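Local coordinates for tailspike protein (Acinetobacter phage vB_ApiP_P1, PDB 6E1R) that probably recognises and cleaves the capsular polysaccharide of its Acinetobacter host, acting as a trimeric beta-helical tailspike hydrolase, at residues 171-176 / 202-207; 147-152 / 176-181; 386-391 / 402-407; 362-367 / 390-395. One frame throughout, in Å; residues are numbered along the deposited sequence.

In the fold
Interactions 1, 2 and 4 join successive coils of the chain's parallel beta-helix; interaction 3 lays the loop that follows strand 392-395 against the end of strand 385-389. Interactions 1 and 2 share Gly176, interactions 3 and 4 Ala390 and Asn391. Interaction 4 is a true parallel strand pair with regular backbone bonding. Interactions 1 and 2 lie where the coil bends, and there single side-chain oxygens of Ser203 and Asp149 take backbone N-H groups. Interaction 3, the most buried, relies on a serine hydroxyl, a bridging water and one direct backbone bond; the others are partly buried, with exposed residues such as Asp149, Thr394 and Leu395 at their rims. Only interactions 3 and 4 meet a second subunit.

Interaction 1: residues 171-176 / 202-207; sequences FKASTG and RSLRYG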
loop_
_atom_site.group_PDB
_atom_site.type_symbol
_atom_site.label_atom_id
_atom_site.label_comp_id
_atom_site.label_asym_id
_atom_site.label_seq_id
_atom_site.Cartn_x
_atom_site.Cartn_y
_atom_site.Cartn_z
ATOM N N PHE A 171 -9.070 -2.251 27.868
ATOM C CA PHE A 171 -10.392 -2.726 28.253
ATOM C C PHE A 171 -10.275 -4.158 28.750
ATOM O O PHE A 171 -9.773 -5.029 28.031
ATOM C CB PHE A 171 -11.365 -2.629 27.078
ATOM C CG PHE A 171 -11.477 -1.248 26.502
ATOM C CD1 PHE A 171 -12.366 -0.331 27.038
ATOM C CD2 PHE A 171 -10.684 -0.860 25.435
ATOM C CE1 PHE A 171 -12.469 0.944 26.514
ATOM C CE2 PHE A 171 -10.782 0.415 24.907
ATOM C CZ PHE A 171 -11.676 1.317 25.447
ATOM N N LYS A 172 -10.739 -4.398 29.975
ATOM C CA LYS A 172 -10.677 -5.710 30.602
ATOM C C LYS A 172 -12.067 -6.110 31.079
ATOM O O LYS A 172 -13.029 -5.342 30.988
ATOM C CB LYS A 172 -9.686 -5.728 31.773
ATOM C CG LYS A 172 -8.268 -5.321 31.417
ATOM C CD LYS A 172 -7.367 -5.397 32.639
ATOM C CE LYS A 172 -5.928 -5.057 32.295
ATOM N NZ LYS A 172 -5.037 -5.108 33.488
ATOM N N ALA A 173 -12.160 -7.331 31.598
ATOM C CA ALA A 173 -13.383 -7.850 32.191
ATOM C C ALA A 173 -13.025 -8.577 33.478
ATOM O O ALA A 173 -12.056 -9.340 33.517
ATOM C CB ALA A 173 -14.120 -8.795 31.234
ATOM N N SER A 174 -13.807 -8.330 34.532
ATOM C CA SER A 174 -13.535 -8.978 35.811
ATOM C C SER A 174 -13.761 -10.481 35.725
ATOM O O SER A 174 -13.039 -11.262 36.356
ATOM C CB SER A 174 -14.403 -8.367 36.909
ATOM O OG SER A 174 -15.754 -8.771 36.772
ATOM N N THR A 175 -14.760 -10.905 34.956
ATOM C CA THR A 175 -15.031 -12.315 34.713
ATOM C C THR A 175 -14.686 -12.645 33.268
ATOM O O THR A 175 -15.150 -11.969 32.344
ATOM C CB THR A 175 -16.494 -12.655 35.003
ATOM O OG1 THR A 175 -16.821 -12.261 36.343
ATOM C CG2 THR A 175 -16.733 -14.148 34.845
ATOM N N GLY A 176 -13.873 -13.680 33.079
ATOM C CA GLY A 176 -13.446 -14.044 31.739
ATOM C C GLY A 176 -14.604 -14.547 30.895
ATOM O O GLY A 176 -15.438 -15.335 31.345
ATOM N N ARG A 202 -7.937 -10.269 26.577
ATOM C CA ARG A 202 -8.583 -11.502 26.147
ATOM C C ARG A 202 -9.682 -11.950 27.099
ATOM O O ARG A 202 -10.457 -12.845 26.746
ATOM C CB ARG A 202 -7.543 -12.612 26.004
ATOM C CG ARG A 202 -7.720 -13.487 24.777
ATOM C CD ARG A 202 -6.796 -14.690 24.841
ATOM N NE ARG A 202 -5.452 -14.326 25.281
ATOM C CZ ARG A 202 -4.597 -15.172 25.849
ATOM N NH1 ARG A 202 -4.946 -16.436 26.053
ATOM N NH2 ARG A 202 -3.394 -14.755 26.218
ATOM N N SER A 203 -9.766 -11.354 28.291
ATOM C CA SER A 203 -10.848 -11.665 29.215
ATOM C C SER A 203 -12.202 -11.225 28.677
ATOM O O SER A 203 -13.229 -11.772 29.092
ATOM C CB SER A 203 -10.586 -11.009 30.571
ATOM O OG SER A 203 -10.360 -9.616 30.429
ATOM N N LEU A 204 -12.222 -10.254 27.769
ATOM C CA LEU A 204 -13.467 -9.807 27.165
ATOM C C LEU A 204 -14.063 -10.905 26.293
ATOM O O LEU A 204 -13.349 -11.713 25.692
ATOM C CB LEU A 204 -13.225 -8.557 26.319
ATOM C CG LEU A 204 -12.839 -7.267 27.040
ATOM C CD1 LEU A 204 -12.350 -6.232 26.035
ATOM C CD2 LEU A 204 -14.010 -6.727 27.845
ATOM N N ARG A 205 -15.396 -10.931 26.230
ATOM C CA ARG A 205 -16.067 -11.822 25.290
ATOM C C ARG A 205 -15.927 -11.310 23.862
ATOM O O ARG A 205 -15.660 -12.088 22.938
ATOM C CB ARG A 205 -17.539 -11.976 25.671
ATOM C CG ARG A 205 -18.324 -12.899 24.757
ATOM C CD ARG A 205 -17.730 -14.294 24.725
ATOM N NE ARG A 205 -18.463 -15.171 23.817
ATOM C CZ ARG A 205 -18.180 -15.309 22.526
ATOM N NH1 ARG A 205 -17.180 -14.623 21.989
ATOM N NH2 ARG A 205 -18.898 -16.129 21.771
ATOM N N TYR A 206 -16.096 -10.005 23.666
ATOM C CA TYR A 206 -15.854 -9.352 22.388
ATOM C C TYR A 206 -14.991 -8.124 22.627
ATOM O O TYR A 206 -15.244 -7.362 23.565
ATOM C CB TYR A 206 -17.164 -8.941 21.706
ATOM C CG TYR A 206 -18.160 -10.063 21.545
ATOM C CD1 TYR A 206 -18.065 -10.958 20.488
ATOM C CD2 TYR A 206 -19.203 -10.221 22.447
ATOM C CE1 TYR A 206 -18.977 -11.983 20.339
ATOM C CE2 TYR A 206 -20.121 -11.241 22.305
ATOM C CZ TYR A 206 -20.003 -12.119 21.251
ATOM O OH TYR A 206 -20.918 -13.136 21.109
ATOM N N GLY A 207 -13.972 -7.941 21.794
ATOM C CA GLY A 207 -13.176 -6.733 21.873
ATOM C C GLY A 207 -14.019 -5.519 21.549
ATOM O O GLY A 207 -14.107 -4.579 22.344
#
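Ser203 reaches across to the end of strand 169-173 and takes the N-H of Ala173 on its hydroxyl, with OG 3.1 Å from N and a bent angle of 143° at the hydrogen. Its chi1 of 54° sets OG between the serine's own N and carbonyl carbon, which directs OG at Ala173 N. Beside it Leu204 brings the end of its side chain in, with one methyl against each of two successive residues. CD1 rests on Phe171, 3.9 Å from CB, while CD2 packs 3.6 Å from Lys172 O and also reaches the Ala173 methyl. Past the strand the chain bends back, and Gly176 CA makes a CH...O contact of 3.5 Å with Ser203 O.

In the parallel beta-helix these are neighbouring coils: 202-207 is the corner between strands 199-200 and 208-213, set against the coil before it. The Phe171 ring leads away from this corner and meets the ring of Phe200, their planes about 25° apart. Ser203 itself is steadied through its backbone N by Asp201 OD1, and its OG has a further, weak bond with Ser227 OG. Arg202 points the other way, its NE and NH2 bonded to the carbonyls of Gly223 and Thr224 on the following coil.

Interaction 2: residues 147-152 / 176-181; sequences TADIPI and GGTATA
Asp149 and Ala179 meet at a corner of the parallel beta-helix, where the chain entering strand 151-155 runs beside the chain entering strand 178-184 on the next coil. The carboxylate of Asp149 comes over to the backbone: Ala179 N donates to OD1 at 2.8 Å, nearly straight at 166°. The N-H meets the anti side of that oxygen and stands 29° out of the carboxylate plane. With CG anti to the backbone N (chi1 -167°), the aspartate crosses Thr178, whose CB lies 3.7 Å from OD1. Asp149 is also the centre of an inverse gamma turn, closed by a weak bond from Ile150 N to Ala148 O. The two carbonyls of this turn region, Ala148 O and Ile150 O, both touch the Ala179 methyl.

Farther along, Ile152 N donates to Thr180 O at 2.7 Å. Pro151 CB packs 3.7 Å from Thr180 CG2, while the OG1 of that threonine turns to Tyr206 O. Thr178 OG1 likewise has its partner outside, at Thr175 O. On the inner side Ile152 packs against Ile144, Ala146 and Phe171. Ahead of the corner, then, an exposed carboxylate takes a main-chain N-H, and at the corner a carbonyl does; the charge on the aspartate probably strengthens the first bond.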
loop_
_atom_site.group_PDB
_atom_site.type_symbol
_atom_site.label_atom_id
_atom_site.label_comp_id
_atom_site.label_asym_id
_atom_site.label_seq_id
_atom_site.Cartn_x
_atom_site.Cartn_y
_atom_site.Cartn_z
ATOM N N THR A 147 -17.002 -5.033 35.474
ATOM C CA THR A 147 -17.286 -5.972 36.549
ATOM C C THR A 147 -18.612 -6.702 36.365
ATOM O O THR A 147 -19.047 -7.409 37.280
ATOM C CB THR A 147 -17.272 -5.248 37.898
ATOM O OG1 THR A 147 -18.188 -4.147 37.864
ATOM C CG2 THR A 147 -15.874 -4.731 38.208
ATOM N N ALA A 148 -19.258 -6.546 35.213
ATOM C CA ALA A 148 -20.485 -7.261 34.898
ATOM C C ALA A 148 -20.472 -7.633 33.422
ATOM O O ALA A 148 -19.596 -7.213 32.660
ATOM C CB ALA A 148 -21.729 -6.429 35.237
ATOM N N ASP A 149 -21.457 -8.436 33.017
ATOM C CA ASP A 149 -21.596 -8.839 31.618
ATOM C C ASP A 149 -22.307 -7.736 30.829
ATOM O O ASP A 149 -23.409 -7.900 30.309
ATOM C CB ASP A 149 -22.340 -10.164 31.523
ATOM C CG ASP A 149 -22.252 -10.786 30.145
ATOM O OD1 ASP A 149 -21.485 -10.268 29.305
ATOM O OD2 ASP A 149 -22.952 -11.791 29.901
ATOM N N ILE A 150 -21.638 -6.589 30.749
ATOM C CA ILE A 150 -22.210 -5.402 30.111
ATOM C C ILE A 150 -21.146 -4.720 29.274
ATOM O O ILE A 150 -19.946 -4.786 29.571
ATOM C CB ILE A 150 -22.769 -4.405 31.150
ATOM C CG1 ILE A 150 -21.741 -4.142 32.256
ATOM C CG2 ILE A 150 -24.074 -4.916 31.738
ATOM C CD1 ILE A 150 -20.941 -2.868 32.074
ATOM N N PRO A 151 -21.567 -4.046 28.203
ATOM C CA PRO A 151 -20.617 -3.241 27.426
ATOM C C PRO A 151 -20.122 -2.057 28.243
ATOM O O PRO A 151 -20.907 -1.362 28.892
ATOM C CB PRO A 151 -21.440 -2.790 26.214
ATOM C CG PRO A 151 -22.858 -2.848 26.682
ATOM C CD PRO A 151 -22.921 -4.015 27.624
ATOM N N ILE A 152 -18.804 -1.838 28.218
ATOM C CA ILE A 152 -18.225 -0.701 28.930
ATOM C C ILE A 152 -18.785 0.604 28.380
ATOM O O ILE A 152 -19.176 1.503 29.135
ATOM C CB ILE A 152 -16.689 -0.741 28.841
ATOM C CG1 ILE A 152 -16.144 -1.943 29.616
ATOM C CG2 ILE A 152 -16.087 0.556 29.355
ATOM C CD1 ILE A 152 -14.639 -2.070 29.565
ATOM N N GLY A 176 -13.873 -13.680 33.079
ATOM C CA GLY A 176 -13.446 -14.044 31.739
ATOM C C GLY A 176 -14.604 -14.547 30.895
ATOM O O GLY A 176 -15.438 -15.335 31.345
ATOM N N GLY A 177 -14.649 -14.082 29.649
ATOM C CA GLY A 177 -15.709 -14.465 28.739
ATOM C C GLY A 177 -16.983 -13.672 28.875
ATOM O O GLY A 177 -18.043 -14.144 28.453
ATOM N N THR A 178 -16.916 -12.476 29.451
ATOM C CA THR A 178 -18.082 -11.629 29.635
ATOM C C THR A 178 -17.761 -10.220 29.156
ATOM O O THR A 178 -16.598 -9.854 28.969
ATOM C CB THR A 178 -18.538 -11.588 31.103
ATOM O OG1 THR A 178 -17.465 -11.118 31.928
ATOM C CG2 THR A 178 -18.970 -12.968 31.572
ATOM N N ALA A 179 -18.824 -9.445 28.939
ATOM C CA ALA A 179 -18.737 -8.018 28.651
ATOM C C ALA A 179 -18.019 -7.716 27.341
ATOM O O ALA A 179 -17.584 -8.626 26.625
ATOM C CB ALA A 179 -18.041 -7.286 29.802
ATOM N N THR A 180 -17.903 -6.430 27.025
ATOM C CA THR A 180 -17.212 -5.959 25.833
ATOM C C THR A 180 -16.911 -4.481 26.024
ATOM O O THR A 180 -17.488 -3.820 26.891
ATOM C CB THR A 180 -18.040 -6.184 24.561
ATOM O OG1 THR A 180 -17.315 -5.697 23.426
ATOM C CG2 THR A 180 -19.372 -5.460 24.649
ATOM N N ALA A 181 -15.997 -3.966 25.203
ATOM C CA ALA A 181 -15.669 -2.548 25.286
ATOM C C ALA A 181 -16.747 -1.675 24.657
ATOM O O ALA A 181 -16.997 -0.566 25.141
ATOM C CB ALA A 181 -14.319 -2.276 24.622
#

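Interaction 3: residues 386-391 / 402-407; sequences ENSIAN and GDIRTL
Ser388 and Asn391 face Arg405, Thr406 and Leu407 across two segments of the same chain that draw together, from 6.4 Å between the CA atoms of Ser388 and Arg405 to 5.1 Å between those of Asn391 and Thr406. Strand 387-389 is followed by Ala390, whose positive phi turns the chain; segment 402-407 has no regular secondary structure. One direct backbone bond joins them: Leu407 N donates to Asn391 O at 2.8 Å, with 158° at the hydrogen.

A water bridges the segments beside this bond. It accepts from Asn391 N at 3.2 Å, donates to Arg405 O at 3.0 Å, and has a weak, long bond to Ser388 O. The same Arg405 carbonyl takes the hydroxyl of Ser388, OG lying 2.9 Å from O in the carbonyl plane, so this oxygen is gripped twice.

Strand 385-389 is the last of its run of parallel strands in the beta-helix, and 402-407 belongs to the loop that leads on to strand 415-420.

With OG anti to its backbone N (chi1 164°), Ser388 also receives Asn391 ND2, at 2.9 Å and in the plane of the amide; ND2 has a second acceptor in Phe360 O. Ile404 CG2 packs against the serine hydroxyl. Leu407 lies over the turn at Ala390, its CD2 3.9 Å from Ala390 CA and its CG against Asn391 O. Tyr355 of a second subunit packs on Leu407, and Leu331 of that subunit on Ala390. The Arg405 guanidinium leads away from 386-391, to Asn414 OD1 of its own chain and to Ser417 OG of the second subunit.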
loop_
_atom_site.group_PDB
_atom_site.type_symbol
_atom_site.label_atom_id
_atom_site.label_comp_id
_atom_site.label_asym_id
_atom_site.label_seq_id
_atom_site.Cartn_x
_atom_site.Cartn_y
_atom_site.Cartn_z
ATOM N N GLU A 386 -6.329 -14.107 -9.454
ATOM C CA GLU A 386 -6.154 -12.964 -10.341
ATOM C C GLU A 386 -4.686 -12.738 -10.676
ATOM O O GLU A 386 -4.366 -12.318 -11.794
ATOM C CB GLU A 386 -6.755 -11.707 -9.711
ATOM C CG GLU A 386 -6.772 -10.496 -10.632
ATOM C CD GLU A 386 -7.683 -10.682 -11.830
ATOM O OE1 GLU A 386 -8.687 -11.415 -11.708
ATOM O OE2 GLU A 386 -7.393 -10.097 -12.895
ATOM N N ASN A 387 -3.788 -13.011 -9.732
ATOM C CA ASN A 387 -2.355 -12.912 -9.971
ATOM C C ASN A 387 -1.615 -13.589 -8.826
ATOM O O ASN A 387 -2.068 -13.564 -7.679
ATOM C CB ASN A 387 -1.904 -11.453 -10.111
ATOM C CG ASN A 387 -0.635 -11.314 -10.924
ATOM O OD1 ASN A 387 0.415 -10.951 -10.396
ATOM N ND2 ASN A 387 -0.720 -11.614 -12.216
ATOM N N SER A 388 -0.473 -14.195 -9.157
ATOM C CA SER A 388 0.357 -14.885 -8.168
ATOM C C SER A 388 1.807 -14.743 -8.621
ATOM O O SER A 388 2.267 -15.506 -9.475
ATOM C CB SER A 388 -0.049 -16.346 -8.032
ATOM O OG SER A 388 0.953 -17.095 -7.364
ATOM N N ILE A 389 2.516 -13.771 -8.049
ATOM C CA ILE A 389 3.858 -13.417 -8.492
ATOM C C ILE A 389 4.801 -13.362 -7.298
ATOM O O ILE A 389 4.432 -12.879 -6.221
ATOM C CB ILE A 389 3.869 -12.072 -9.250
ATOM C CG1 ILE A 389 3.088 -11.009 -8.471
ATOM C CG2 ILE A 389 3.312 -12.248 -10.656
ATOM C CD1 ILE A 389 3.124 -9.636 -9.111
ATOM N N ALA A 390 6.020 -13.872 -7.496
ATOM C CA ALA A 390 7.114 -13.763 -6.530
ATOM C C ALA A 390 6.760 -14.369 -5.175
ATOM O O ALA A 390 7.286 -13.954 -4.141
ATOM C CB ALA A 390 7.558 -12.307 -6.363
ATOM N N ASN A 391 5.880 -15.365 -5.167
ATOM C CA ASN A 391 5.511 -16.053 -3.938
ATOM C C ASN A 391 6.461 -17.213 -3.675
ATOM O O ASN A 391 6.883 -17.910 -4.601
ATOM C CB ASN A 391 4.076 -16.574 -4.024
ATOM C CG ASN A 391 3.061 -15.462 -4.161
ATOM O OD1 ASN A 391 3.073 -14.497 -3.397
ATOM N ND2 ASN A 391 2.174 -15.589 -5.143
ATOM N N GLY A 402 -1.348 -26.804 -6.127
ATOM C CA GLY A 402 -1.986 -27.121 -7.395
ATOM C C GLY A 402 -1.199 -26.561 -8.562
ATOM O O GLY A 402 0.026 -26.710 -8.647
ATOM N N ASP A 403 -1.906 -25.898 -9.475
ATOM C CA ASP A 403 -1.297 -25.295 -10.651
ATOM C C ASP A 403 -0.932 -23.831 -10.442
ATOM O O ASP A 403 -0.644 -23.134 -11.418
ATOM C CB ASP A 403 -2.232 -25.424 -11.856
ATOM C CG ASP A 403 -2.425 -26.862 -12.292
ATOM O OD1 ASP A 403 -1.510 -27.683 -12.063
ATOM O OD2 ASP A 403 -3.491 -27.169 -12.868
ATOM N N ILE A 404 -0.950 -23.352 -9.201
ATOM C CA ILE A 404 -0.590 -21.969 -8.911
ATOM C C ILE A 404 0.926 -21.835 -8.914
ATOM O O ILE A 404 1.642 -22.673 -8.351
ATOM C CB ILE A 404 -1.196 -21.528 -7.567
ATOM C CG1 ILE A 404 -2.717 -21.701 -7.593
ATOM C CG2 ILE A 404 -0.822 -20.086 -7.253
ATOM C CD1 ILE A 404 -3.395 -21.392 -6.276
ATOM N N ARG A 405 1.423 -20.777 -9.549
ATOM C CA ARG A 405 2.858 -20.603 -9.722
ATOM C C ARG A 405 3.504 -20.053 -8.457
ATOM O O ARG A 405 2.960 -19.163 -7.797
ATOM C CB ARG A 405 3.142 -19.667 -10.896
ATOM C CG ARG A 405 4.523 -19.842 -11.509
ATOM C CD ARG A 405 4.708 -18.927 -12.709
ATOM N NE ARG A 405 5.932 -19.222 -13.448
ATOM C CZ ARG A 405 6.436 -18.443 -14.400
ATOM N NH1 ARG A 405 5.821 -17.313 -14.729
ATOM N NH2 ARG A 405 7.554 -18.788 -15.022
ATOM N N THR A 406 4.676 -20.591 -8.128
ATOM C CA THR A 406 5.520 -20.101 -7.048
ATOM C C THR A 406 6.952 -20.012 -7.556
ATOM O O THR A 406 7.267 -20.443 -8.669
ATOM C CB THR A 406 5.457 -20.999 -5.802
ATOM O OG1 THR A 406 6.068 -22.263 -6.086
ATOM C CG2 THR A 406 4.016 -21.218 -5.358
ATOM N N LEU A 407 7.827 -19.436 -6.728
ATOM C CA LEU A 407 9.228 -19.302 -7.120
ATOM C C LEU A 407 9.892 -20.664 -7.291
ATOM O O LEU A 407 10.735 -20.844 -8.177
ATOM C CB LEU A 407 9.981 -18.462 -6.089
ATOM C CG LEU A 407 9.658 -16.966 -6.069
ATOM C CD1 LEU A 407 10.474 -16.253 -5.003
ATOM C CD2 LEU A 407 9.901 -16.348 -7.437
HETATM O O HOH W 1 4.925 -16.936 -7.752
#

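Interaction 4: residues 362-367 / 390-395; sequences GCYGQL and ANHFTL
Leu367 and Phe393 make the tight part of this contact, on the face that carries both of them in two parallel strands, 364-367 and 392-395, whose axes diverge by only 21°. Leu367 CD1 sits over the phenylalanine ring, 3.9 Å from its centroid and 23° off the normal, in a CH-pi contact. Cys363 CB comes obliquely to the far end of the same ring, 3.8 Å from CZ, and is itself packed on Phe334 and Ile337. Between them Gly365, with no side chain, brings its carbonyl O to the ring edge.

The backbones are joined by the staggered bonds of a parallel pair: His392 N to Cys363 O at 2.9 Å, Gly365 N to His392 O, Thr394 N to Gly365 O, and Leu367 N to Thr394 O at 2.7 Å. Ahead of the strand, Asn391 OD1 extends the pattern by accepting Cys363 N at 2.8 Å, in its carbonyl plane.

On the other face Tyr364 and His392, each with CG anti to its backbone N, stand side by side and point the same way, their ring planes at 40°. CE2 of Tyr364 lies 3.4 Å from CD2 of His392, and Phe328 of a second subunit meets both rings, edge-to-face with the tyrosine. The loose, solvent side is the C-terminal end of the pair. There Gln366 and the exposed Thr394 cross, CB of the glutamine 3.6 Å from OG1 of the threonine, and the exposed Leu395 brings CD2 no closer than 4.3 Å to Leu367 CB. Backbone bonds thus fix the register, while apolar packing round Phe393 closes one face and the Tyr364-His392 pair offers rings to the neighbouring subunit on the other.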
loop_
_atom_site.group_PDB
_atom_site.type_symbol
_atom_site.label_atom_id
_atom_site.label_comp_id
_atom_site.label_asym_id
_atom_site.label_seq_id
_atom_site.Cartn_x
_atom_site.Cartn_y
_atom_site.Cartn_z
ATOM N N GLY A 362 4.285 -11.589 -3.649
ATOM C CA GLY A 362 5.490 -11.641 -2.848
ATOM C C GLY A 362 5.338 -12.268 -1.481
ATOM O O GLY A 362 6.181 -12.034 -0.613
ATOM N N CYS A 363 4.299 -13.070 -1.263
ATOM C CA CYS A 363 4.109 -13.701 0.035
ATOM C C CYS A 363 5.197 -14.743 0.293
ATOM O O CYS A 363 5.816 -15.282 -0.629
ATOM C CB CYS A 363 2.725 -14.341 0.122
ATOM S SG CYS A 363 1.362 -13.160 -0.009
ATOM N N TYR A 364 5.414 -15.032 1.575
ATOM C CA TYR A 364 6.530 -15.871 1.996
ATOM C C TYR A 364 6.126 -16.672 3.224
ATOM O O TYR A 364 5.654 -16.098 4.210
ATOM C CB TYR A 364 7.759 -15.005 2.302
ATOM C CG TYR A 364 9.018 -15.771 2.644
ATOM C CD1 TYR A 364 9.281 -16.171 3.948
ATOM C CD2 TYR A 364 9.956 -16.072 1.666
ATOM C CE1 TYR A 364 10.434 -16.864 4.265
ATOM C CE2 TYR A 364 11.113 -16.764 1.974
ATOM C CZ TYR A 364 11.348 -17.157 3.274
ATOM O OH TYR A 364 12.499 -17.844 3.584
ATOM N N GLY A 365 6.307 -17.984 3.162
ATOM C CA GLY A 365 6.028 -18.829 4.303
ATOM C C GLY A 365 5.913 -20.286 3.899
ATOM O O GLY A 365 6.289 -20.680 2.796
ATOM N N GLN A 366 5.372 -21.074 4.827
ATOM C CA GLN A 366 5.205 -22.511 4.665
ATOM C C GLN A 366 3.738 -22.863 4.869
ATOM O O GLN A 366 3.082 -22.327 5.767
ATOM C CB GLN A 366 6.090 -23.283 5.649
ATOM C CG GLN A 366 5.883 -24.787 5.641
ATOM C CD GLN A 366 6.784 -25.502 6.628
ATOM O OE1 GLN A 366 6.447 -25.648 7.802
ATOM N NE2 GLN A 366 7.939 -25.955 6.152
ATOM N N LEU A 367 3.226 -23.769 4.039
ATOM C CA LEU A 367 1.804 -24.084 3.999
ATOM C C LEU A 367 1.538 -25.499 4.496
ATOM O O LEU A 367 2.202 -26.449 4.071
ATOM C CB LEU A 367 1.257 -23.922 2.579
ATOM C CG LEU A 367 1.251 -22.495 2.034
ATOM C CD1 LEU A 367 0.711 -22.465 0.613
ATOM C CD2 LEU A 367 0.441 -21.583 2.939
ATOM N N ALA A 390 6.020 -13.872 -7.496
ATOM C CA ALA A 390 7.114 -13.763 -6.530
ATOM C C ALA A 390 6.760 -14.369 -5.175
ATOM O O ALA A 390 7.286 -13.954 -4.141
ATOM C CB ALA A 390 7.558 -12.307 -6.363
ATOM N N ASN A 391 5.880 -15.365 -5.167
ATOM C CA ASN A 391 5.511 -16.053 -3.938
ATOM C C ASN A 391 6.461 -17.213 -3.675
ATOM O O ASN A 391 6.883 -17.910 -4.601
ATOM C CB ASN A 391 4.076 -16.574 -4.024
ATOM C CG ASN A 391 3.061 -15.462 -4.161
ATOM O OD1 ASN A 391 3.073 -14.497 -3.397
ATOM N ND2 ASN A 391 2.174 -15.589 -5.143
ATOM N N HIS A 392 6.795 -17.417 -2.403
ATOM C CA HIS A 392 7.566 -18.576 -1.972
ATOM C C HIS A 392 6.765 -19.328 -0.922
ATOM O O HIS A 392 6.493 -18.792 0.158
ATOM C CB HIS A 392 8.931 -18.178 -1.411
ATOM C CG HIS A 392 9.704 -19.334 -0.855
ATOM N ND1 HIS A 392 10.098 -20.405 -1.626
ATOM C CD2 HIS A 392 10.140 -19.595 0.401
ATOM C CE1 HIS A 392 10.751 -21.273 -0.872
ATOM N NE2 HIS A 392 10.791 -20.804 0.361
ATOM N N PHE A 393 6.391 -20.564 -1.239
ATOM C CA PHE A 393 5.617 -21.408 -0.338
ATOM C C PHE A 393 6.269 -22.779 -0.268
ATOM O O PHE A 393 6.410 -23.454 -1.293
ATOM C CB PHE A 393 4.164 -21.530 -0.806
ATOM C CG PHE A 393 3.341 -20.300 -0.556
ATOM C CD1 PHE A 393 3.377 -19.667 0.675
ATOM C CD2 PHE A 393 2.535 -19.775 -1.551
ATOM C CE1 PHE A 393 2.620 -18.534 0.908
ATOM C CE2 PHE A 393 1.777 -18.643 -1.324
ATOM C CZ PHE A 393 1.820 -18.021 -0.092
ATOM N N THR A 394 6.670 -23.182 0.933
ATOM C CA THR A 394 7.121 -24.542 1.177
ATOM C C THR A 394 5.937 -25.374 1.648
ATOM O O THR A 394 5.128 -24.917 2.461
ATOM C CB THR A 394 8.240 -24.575 2.219
ATOM O OG1 THR A 394 8.321 -23.305 2.880
ATOM C CG2 THR A 394 9.574 -24.875 1.555
ATOM N N LEU A 395 5.830 -26.590 1.126
ATOM C CA LEU A 395 4.688 -27.451 1.400
ATOM C C LEU A 395 5.029 -28.411 2.533
ATOM O O LEU A 395 5.948 -29.228 2.407
ATOM C CB LEU A 395 4.269 -28.222 0.148
ATOM C CG LEU A 395 3.761 -27.365 -1.013
ATOM C CD1 LEU A 395 3.353 -28.235 -2.191
ATOM C CD2 LEU A 395 2.606 -26.485 -0.563
#